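Local coordinates for protein 6-phosphogluconolactonase (Shewanella baltica, PDB 3NWP) that probably hydrolyses 6-phosphogluconolactone to 6-phosphogluconate, the second step of the oxidative pentose phosphate pathway, at residues P127-N139 against N185-K198. Residues are numbered along the deposited sequence; the frame is centred on the assembly and turned at random. Where two conformers were deposited one is given.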
loop_
_atom_site.group_PDB
_atom_site.type_symbol
_atom_site.label_atom_id
_atom_site.label_comp_id
_atom_site.label_asym_id
_atom_site.label_seq_id
_atom_site.Cartn_x
_atom_site.Cartn_y
_atom_site.Cartn_z
ATOM N N PRO A 127 6.179 13.989 -2.624
ATOM C CA PRO A 127 7.154 13.981 -1.554
ATOM C C PRO A 127 7.654 12.561 -1.286
ATOM O O PRO A 127 6.840 11.639 -1.083
ATOM C CB PRO A 127 6.382 14.510 -0.338
ATOM C CG PRO A 127 5.289 15.294 -0.906
ATOM C CD PRO A 127 4.917 14.655 -2.189
ATOM N N ARG A 128 8.968 12.406 -1.345
ATOM C CA ARG A 128 9.628 11.155 -1.031
ATOM C C ARG A 128 10.832 11.477 -0.131
ATOM O O ARG A 128 11.480 12.501 -0.327
ATOM C CB ARG A 128 10.017 10.419 -2.319
ATOM C CG ARG A 128 8.805 9.968 -3.164
ATOM C CD ARG A 128 9.167 9.181 -4.393
ATOM N NE ARG A 128 9.681 10.065 -5.430
ATOM C CZ ARG A 128 10.953 10.135 -5.812
ATOM N NH1 ARG A 128 11.864 9.324 -5.294
ATOM N NH2 ARG A 128 11.305 10.999 -6.767
ATOM N N PRO A 129 11.098 10.678 0.887
ATOM C CA PRO A 129 10.382 9.434 1.183
ATOM C C PRO A 129 8.907 9.585 1.482
ATOM O O PRO A 129 8.476 10.602 2.019
ATOM C CB PRO A 129 11.081 8.883 2.416
ATOM C CG PRO A 129 11.826 9.968 2.949
ATOM C CD PRO A 129 12.163 10.899 1.879
ATOM N N PHE A 130 8.122 8.562 1.169
ATOM C CA PHE A 130 6.735 8.568 1.495
ATOM C C PHE A 130 6.571 8.651 3.006
ATOM O O PHE A 130 7.248 7.931 3.741
ATOM C CB PHE A 130 6.009 7.325 0.991
ATOM C CG PHE A 130 6.045 7.112 -0.502
ATOM C CD1 PHE A 130 5.537 8.048 -1.381
ATOM C CD2 PHE A 130 6.472 5.921 -1.000
ATOM C CE1 PHE A 130 5.562 7.818 -2.758
ATOM C CE2 PHE A 130 6.476 5.682 -2.393
ATOM C CZ PHE A 130 6.003 6.637 -3.234
ATOM N N ASP A 131 5.645 9.472 3.489
ATOM C CA ASP A 131 5.497 9.585 4.937
ATOM C C ASP A 131 4.818 8.374 5.559
ATOM O O ASP A 131 5.229 7.883 6.631
ATOM C CB ASP A 131 4.752 10.842 5.297
ATOM C CG ASP A 131 5.547 12.075 4.865
ATOM O OD1 ASP A 131 6.695 12.242 5.364
ATOM O OD2 ASP A 131 5.114 12.799 3.941
ATOM N N VAL A 132 3.773 7.878 4.899
ATOM C CA VAL A 132 3.010 6.718 5.398
ATOM C C VAL A 132 2.644 5.806 4.213
ATOM O O VAL A 132 2.159 6.303 3.173
ATOM C CB VAL A 132 1.728 7.149 6.091
ATOM C CG1 VAL A 132 0.929 5.900 6.530
ATOM C CG2 VAL A 132 2.008 8.011 7.325
ATOM N N VAL A 133 2.931 4.526 4.338
ATOM C CA VAL A 133 2.515 3.504 3.369
ATOM C C VAL A 133 1.657 2.508 4.080
ATOM O O VAL A 133 2.049 1.950 5.117
ATOM C CB VAL A 133 3.737 2.795 2.797
ATOM C CG1 VAL A 133 3.352 1.611 1.874
ATOM C CG2 VAL A 133 4.630 3.782 2.040
ATOM N N VAL A 134 0.475 2.215 3.534
ATOM C CA VAL A 134 -0.473 1.251 4.097
ATOM C C VAL A 134 -0.561 0.089 3.114
ATOM O O VAL A 134 -0.937 0.266 1.953
ATOM C CB VAL A 134 -1.850 1.841 4.333
ATOM C CG1 VAL A 134 -2.721 0.798 5.114
ATOM C CG2 VAL A 134 -1.755 3.185 5.097
ATOM N N LEU A 135 -0.131 -1.085 3.579
ATOM C CA LEU A 135 -0.094 -2.308 2.821
ATOM C C LEU A 135 -1.152 -3.351 3.247
ATOM O O LEU A 135 -1.609 -3.345 4.416
ATOM C CB LEU A 135 1.318 -2.940 2.890
ATOM C CG LEU A 135 2.478 -2.093 2.370
ATOM C CD1 LEU A 135 3.774 -2.978 2.539
ATOM C CD2 LEU A 135 2.231 -1.779 0.880
ATOM N N GLY A 136 -1.438 -4.274 2.346
ATOM C CA GLY A 136 -2.143 -5.497 2.665
ATOM C C GLY A 136 -1.270 -6.677 2.312
ATOM O O GLY A 136 -0.143 -6.539 1.815
HETATM N N MSE A 137 -1.802 -7.851 2.591
HETATM C CA MSE A 137 -1.094 -9.096 2.268
HETATM C C MSE A 137 -2.129 -10.098 1.814
HETATM O O MSE A 137 -3.144 -10.307 2.458
HETATM C CB MSE A 137 -0.373 -9.595 3.481
HETATM C CG MSE A 137 0.427 -10.915 3.322
HETATM SE SE MSE A 137 0.974 -11.739 4.929
HETATM C CE MSE A 137 -0.740 -12.273 5.429
ATOM N N GLY A 138 -1.823 -10.778 0.693
ATOM C CA GLY A 138 -2.696 -11.838 0.210
ATOM C C GLY A 138 -2.446 -13.154 0.939
ATOM O O GLY A 138 -1.472 -13.327 1.655
ATOM N N ASN A 139 -3.362 -14.095 0.741
ATOM C CA ASN A 139 -3.218 -15.432 1.330
ATOM C C ASN A 139 -2.056 -16.210 0.754
ATOM O O ASN A 139 -1.623 -17.223 1.341
ATOM C CB ASN A 139 -4.529 -16.230 1.185
ATOM C CG ASN A 139 -5.624 -15.717 2.069
ATOM O OD1 ASN A 139 -5.383 -15.258 3.170
ATOM N ND2 ASN A 139 -6.858 -15.807 1.578
ATOM N N ASN A 185 11.416 3.272 0.581
ATOM C CA ASN A 185 11.857 4.672 0.766
ATOM C C ASN A 185 10.683 5.447 1.367
ATOM O O ASN A 185 10.037 6.258 0.731
ATOM C CB ASN A 185 12.344 5.323 -0.524
ATOM C CG ASN A 185 13.024 6.674 -0.266
ATOM O OD1 ASN A 185 13.587 6.907 0.817
ATOM N ND2 ASN A 185 12.925 7.556 -1.220
ATOM N N SER A 186 10.434 5.081 2.612
ATOM C CA SER A 186 9.301 5.557 3.359
ATOM C C SER A 186 9.724 5.639 4.800
ATOM O O SER A 186 10.700 5.023 5.248
ATOM C CB SER A 186 8.118 4.606 3.219
ATOM O OG SER A 186 8.459 3.303 3.626
ATOM N N ARG A 187 8.937 6.414 5.532
ATOM C CA ARG A 187 9.162 6.676 6.940
ATOM C C ARG A 187 8.439 5.687 7.862
ATOM O O ARG A 187 8.978 5.315 8.940
ATOM C CB ARG A 187 8.736 8.128 7.274
ATOM C CG ARG A 187 9.393 9.199 6.379
ATOM C CD ARG A 187 9.093 10.647 6.888
ATOM N NE ARG A 187 9.470 11.614 5.872
ATOM C CZ ARG A 187 10.693 12.134 5.728
ATOM N NH1 ARG A 187 11.677 11.810 6.549
ATOM N NH2 ARG A 187 10.928 12.968 4.713
ATOM N N GLN A 188 7.250 5.228 7.433
ATOM C CA GLN A 188 6.429 4.337 8.235
ATOM C C GLN A 188 5.582 3.475 7.299
ATOM O O GLN A 188 4.964 4.016 6.369
ATOM C CB GLN A 188 5.522 5.109 9.136
ATOM C CG GLN A 188 4.478 4.246 9.884
ATOM C CD GLN A 188 5.069 3.542 11.086
ATOM O OE1 GLN A 188 5.596 4.223 12.010
ATOM N NE2 GLN A 188 5.064 2.202 11.098
ATOM N N ILE A 189 5.596 2.148 7.531
ATOM C CA ILE A 189 4.695 1.247 6.851
ATOM C C ILE A 189 3.771 0.614 7.865
ATOM O O ILE A 189 4.170 0.258 8.999
ATOM C CB ILE A 189 5.554 0.127 6.164
ATOM C CG1 ILE A 189 6.432 0.737 5.081
ATOM C CG2 ILE A 189 4.637 -0.975 5.635
ATOM C CD1 ILE A 189 7.471 -0.225 4.498
ATOM N N TYR A 190 2.491 0.468 7.477
ATOM C CA TYR A 190 1.481 -0.285 8.234
ATOM C C TYR A 190 1.053 -1.470 7.424
ATOM O O TYR A 190 0.896 -1.322 6.207
ATOM C CB TYR A 190 0.266 0.592 8.514
ATOM C CG TYR A 190 0.570 1.708 9.459
ATOM C CD1 TYR A 190 0.687 1.472 10.806
ATOM C CD2 TYR A 190 0.740 3.014 9.023
ATOM C CE1 TYR A 190 1.054 2.498 11.682
ATOM C CE2 TYR A 190 1.028 4.057 9.891
ATOM C CZ TYR A 190 1.166 3.784 11.241
ATOM O OH TYR A 190 1.507 4.806 12.117
ATOM N N LEU A 191 0.976 -2.648 8.023
ATOM C CA LEU A 191 0.392 -3.796 7.377
ATOM C C LEU A 191 -0.934 -4.101 8.068
ATOM O O LEU A 191 -0.940 -4.419 9.267
ATOM C CB LEU A 191 1.319 -5.000 7.497
ATOM C CG LEU A 191 0.830 -6.278 6.864
ATOM C CD1 LEU A 191 0.556 -6.115 5.327
ATOM C CD2 LEU A 191 1.823 -7.423 7.105
ATOM N N HIS A 192 -2.057 -3.996 7.346
ATOM C CA HIS A 192 -3.406 -4.077 7.870
ATOM C C HIS A 192 -3.935 -5.438 7.493
ATOM O O HIS A 192 -4.189 -5.723 6.297
ATOM C CB HIS A 192 -4.199 -2.953 7.271
ATOM C CG HIS A 192 -5.630 -2.897 7.691
ATOM N ND1 HIS A 192 -6.495 -1.943 7.172
ATOM C CD2 HIS A 192 -6.329 -3.588 8.621
ATOM C CE1 HIS A 192 -7.682 -2.119 7.731
ATOM N NE2 HIS A 192 -7.612 -3.098 8.616
ATOM N N LEU A 193 -4.137 -6.276 8.503
ATOM C CA LEU A 193 -4.619 -7.631 8.318
ATOM C C LEU A 193 -5.892 -7.899 9.139
ATOM O O LEU A 193 -6.033 -7.401 10.259
ATOM C CB LEU A 193 -3.569 -8.643 8.803
ATOM C CG LEU A 193 -2.164 -8.535 8.259
ATOM C CD1 LEU A 193 -1.255 -9.586 8.923
ATOM C CD2 LEU A 193 -2.212 -8.721 6.729
ATOM N N VAL A 194 -6.828 -8.692 8.599
ATOM C CA VAL A 194 -8.015 -9.106 9.314
ATOM C C VAL A 194 -8.247 -10.608 9.144
ATOM O O VAL A 194 -8.223 -11.108 7.999
ATOM C CB VAL A 194 -9.268 -8.300 8.881
ATOM C CG1 VAL A 194 -10.572 -8.807 9.595
ATOM C CG2 VAL A 194 -9.035 -6.817 9.155
ATOM N N GLY A 195 -8.563 -11.265 10.257
ATOM C CA GLY A 195 -9.057 -12.653 10.250
ATOM C C GLY A 195 -8.040 -13.708 10.558
ATOM O O GLY A 195 -6.835 -13.482 10.443
ATOM N N GLU A 196 -8.521 -14.862 10.967
ATOM C CA GLU A 196 -7.626 -15.936 11.397
ATOM C C GLU A 196 -6.765 -16.469 10.255
ATOM O O GLU A 196 -5.589 -16.790 10.473
ATOM C CB GLU A 196 -8.442 -17.056 12.051
ATOM C CG GLU A 196 -8.813 -16.740 13.483
ATOM N N GLN A 197 -7.305 -16.539 9.045
ATOM C CA GLN A 197 -6.501 -16.985 7.912
ATOM C C GLN A 197 -5.299 -16.070 7.655
ATOM O O GLN A 197 -4.163 -16.538 7.485
ATOM C CB GLN A 197 -7.309 -17.158 6.605
ATOM C CG GLN A 197 -6.413 -17.602 5.449
ATOM C CD GLN A 197 -7.197 -18.085 4.245
ATOM O OE1 GLN A 197 -8.398 -17.837 4.142
ATOM N NE2 GLN A 197 -6.514 -18.757 3.317
ATOM N N LYS A 198 -5.551 -14.765 7.610
ATOM C CA LYS A 198 -4.429 -13.825 7.424
ATOM C C LYS A 198 -3.420 -13.928 8.549
ATOM O O LYS A 198 -2.198 -13.755 8.335
ATOM C CB LYS A 198 -4.942 -12.378 7.311
ATOM C CG LYS A 198 -5.665 -12.028 6.026
ATOM C CD LYS A 198 -4.807 -12.253 4.770
ATOM C CE LYS A 198 -5.549 -11.892 3.485
ATOM N NZ LYS A 198 -5.804 -10.385 3.390
HETATM O O HOH W 1 11.467 7.073 -3.660
HETATM O O HOH W 2 8.852 13.311 2.550
HETATM O O HOH W 3 -4.432 -7.495 4.079
HETATM O O HOH W 4 -3.376 -19.418 2.500
#
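The carboxylate oxygen OD1 of D131 is gripped by two arginines: in the conformer given, R187 NE forms a salt bridge at 2.9 Å across the contact, bent and with OD1 18° out of the guanidinium plane, and R36 supplies a second. The D131 and R187 groups run side by side, while OD2 takes the backbone N-H of S40, so the aspartate ties R187 to R36 and to strand 39-43, its acid matched by two arginines. Over one face of the R187 guanidinium lies P129 CG, 3.6 Å from NH2, on a proline introduced by a cis peptide. Beyond this corner the chains run parallel, and backbone bonds such as Y190 N to V133 O (2.8 Å) and L135 N to Y190 O (2.8 Å) tie them. Branched V133, I189, L135 and L191 suit the buried face they share, where L135 CD1 meets I189 CG2 at 3.8 Å. Across the sheet, V132 CG1 abuts the edge of the Y190 ring, whose hydroxyl bonds Q28 of helix 14-36. Past the strand ends the K198 chain folds at its CB-CG bond and turns again at its end (chi4 68°), bringing NZ to M137 O at 2.8 Å. Replacing K198 by an alanine is likely to leave that carbonyl without its lysine donor and weaken the loop's hold on helix 196-206. Water 3 accepts from M137 N and donates to H192 O, bridging the diverging backbones, while the amides of N139 and Q197 stack 8° from parallel. Flanked by strands 39-43 and 227-232, this pair lies in the parallel part of a mixed, Rossmann-like sheet, and G136-N139 begins a glycine-rich loop consistent with the GxGxDGH motif of this family.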